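Local coordinates for DNA replication regulator protein HobA (Helicobacter pylori, PDB 2UVP), which is required for initiation of DNA replication and increases the binding of DnaA to the oriC region, at residues A[117-121]-A[132-136]. Sequence-based numbering, arbitrary orientation.
Sequences MFWHV and ILLSK
Ile132 CG2 sits over one face of the Phe118 ring in a CH-pi contact: the methyl lies 3.6 Å from the ring centroid and 21° off the normal. The methyl is displaced toward the rim, and Phe118 CZ to Ile132 CG2, at 3.4 Å, is the closest approach. The two side chains cross at about a right angle, and the touch is made by the CG2 branch of Ile132; the CG1-CD1 arm stays farther from the ring. Leu133 divides its fork between two strand residues. Leu133 CD2 packs at 3.7 Å against Phe118 CB, at the root of the ring, while Leu133 CD1 is 4.0 Å from His120 CG. Phe118 and His120 are alternate residues of strand 116-121 and both project to this side; the CA-CB bond of the intervening Trp119 leads away, and its indole meets the rings of Phe140, Trp142 and Phe172. The contact thus packs the C-terminal part of helix 127-133 against its preceding strand within the beta-alpha-beta unit completed by strand 139-143, in a parallel sheet of order 2-1-3-4-5. With CG anti to the backbone N (chi1 176°), His120 sets CB and CG alongside Leu133 CD1; ND1 is hydrogen-bonded with Ser59 OG and NE2 with Lys123 O. Across 132-135, Ile132 O accepts from both Ser135 N (3.0 Å) and Ser135 OG. The hydroxyl bond, 2.6 Å from Ser135 OG to Ile132 O, lies in the carbonyl plane with a C=O...donor angle of 153°.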
loop_
_atom_site.group_PDB
_atom_site.type_symbol
_atom_site.label_atom_id
_atom_site.label_comp_id
_atom_site.label_asym_id
_atom_site.label_seq_id
_atom_site.Cartn_x
_atom_site.Cartn_y
_atom_site.Cartn_z
ATOM N N MET A 117 16.954 11.664 -10.378
ATOM C CA MET A 117 17.006 12.921 -9.641
ATOM C C MET A 117 16.068 12.731 -8.460
ATOM O O MET A 117 14.962 12.202 -8.639
ATOM C CB MET A 117 16.551 14.102 -10.515
ATOM C CG MET A 117 16.297 15.377 -9.712
ATOM S SD MET A 117 15.691 16.773 -10.684
ATOM C CE MET A 117 17.214 17.360 -11.411
ATOM N N PHE A 118 16.520 13.117 -7.266
ATOM C CA PHE A 118 15.711 12.981 -6.060
ATOM C C PHE A 118 14.844 14.203 -5.885
ATOM O O PHE A 118 15.355 15.325 -5.871
ATOM C CB PHE A 118 16.574 12.825 -4.818
ATOM C CG PHE A 118 17.367 11.561 -4.792
ATOM C CD1 PHE A 118 16.741 10.333 -4.605
ATOM C CD2 PHE A 118 18.743 11.604 -4.936
ATOM C CE1 PHE A 118 17.489 9.145 -4.571
ATOM C CE2 PHE A 118 19.505 10.424 -4.909
ATOM C CZ PHE A 118 18.880 9.197 -4.726
ATOM N N TRP A 119 13.546 13.997 -5.737
ATOM C CA TRP A 119 12.639 15.116 -5.439
ATOM C C TRP A 119 12.088 14.842 -4.069
ATOM O O TRP A 119 11.334 13.877 -3.875
ATOM C CB TRP A 119 11.513 15.151 -6.455
ATOM C CG TRP A 119 10.471 16.221 -6.279
ATOM C CD1 TRP A 119 10.341 17.132 -5.247
ATOM C CD2 TRP A 119 9.390 16.468 -7.173
ATOM N NE1 TRP A 119 9.234 17.932 -5.467
ATOM C CE2 TRP A 119 8.629 17.536 -6.634
ATOM C CE3 TRP A 119 8.976 15.875 -8.370
ATOM C CZ2 TRP A 119 7.504 18.049 -7.281
ATOM C CZ3 TRP A 119 7.867 16.376 -9.017
ATOM C CH2 TRP A 119 7.133 17.465 -8.465
ATOM N N HIS A 120 12.486 15.649 -3.086
ATOM C CA HIS A 120 12.060 15.352 -1.717
ATOM C C HIS A 120 11.274 16.522 -1.171
ATOM O O HIS A 120 11.662 17.672 -1.385
ATOM C CB HIS A 120 13.243 15.035 -0.795
ATOM C CG HIS A 120 12.833 14.812 0.623
ATOM N ND1 HIS A 120 12.245 13.637 1.050
ATOM C CD2 HIS A 120 12.823 15.650 1.693
ATOM C CE1 HIS A 120 11.951 13.743 2.334
ATOM N NE2 HIS A 120 12.251 14.968 2.731
ATOM N N VAL A 121 10.198 16.217 -0.449
ATOM C CA VAL A 121 9.371 17.247 0.185
ATOM C C VAL A 121 9.289 17.068 1.686
ATOM O O VAL A 121 8.802 16.047 2.182
ATOM C CB VAL A 121 7.935 17.244 -0.385
ATOM C CG1 VAL A 121 7.132 18.396 0.229
ATOM C CG2 VAL A 121 7.994 17.342 -1.910
ATOM N N ILE A 132 21.875 10.608 1.344
ATOM C CA ILE A 132 21.545 10.422 -0.061
ATOM C C ILE A 132 21.317 11.781 -0.737
ATOM O O ILE A 132 21.826 12.050 -1.834
ATOM C CB ILE A 132 20.325 9.465 -0.200
ATOM C CG1 ILE A 132 20.831 8.024 -0.291
ATOM C CG2 ILE A 132 19.473 9.809 -1.409
ATOM C CD1 ILE A 132 19.764 6.984 -0.118
ATOM N N LEU A 133 20.585 12.649 -0.047
ATOM C CA LEU A 133 20.259 13.953 -0.599
ATOM C C LEU A 133 21.504 14.836 -0.679
ATOM O O LEU A 133 21.591 15.702 -1.540
ATOM C CB LEU A 133 19.134 14.602 0.209
ATOM C CG LEU A 133 17.807 13.824 0.180
ATOM C CD1 LEU A 133 16.765 14.539 1.003
ATOM C CD2 LEU A 133 17.304 13.581 -1.239
ATOM N N LEU A 134 22.460 14.580 0.214
ATOM C CA LEU A 134 23.778 15.241 0.214
ATOM C C LEU A 134 24.700 14.788 -0.929
ATOM O O LEU A 134 25.735 15.422 -1.191
ATOM C CB LEU A 134 24.470 14.980 1.554
ATOM C CG LEU A 134 24.734 16.087 2.587
ATOM C CD1 LEU A 134 23.898 17.352 2.402
ATOM C CD2 LEU A 134 24.578 15.544 3.998
ATOM N N SER A 135 24.322 13.698 -1.599
ATOM C CA SER A 135 25.162 13.070 -2.618
ATOM C C SER A 135 25.287 13.878 -3.918
ATOM O O SER A 135 24.740 14.975 -4.033
ATOM C CB SER A 135 24.672 11.645 -2.908
ATOM O OG SER A 135 23.520 11.649 -3.736
ATOM N N LYS A 136 26.023 13.319 -4.876
ATOM C CA LYS A 136 26.276 13.930 -6.179
ATOM C C LYS A 136 25.024 13.924 -7.052
ATOM O O LYS A 136 24.914 14.717 -7.992
ATOM C CB LYS A 136 27.392 13.176 -6.937
ATOM C CG LYS A 136 28.326 12.317 -6.066
ATOM C CD LYS A 136 27.729 10.916 -5.799
ATOM C CE LYS A 136 28.138 10.375 -4.430
ATOM N NZ LYS A 136 27.848 11.333 -3.322
#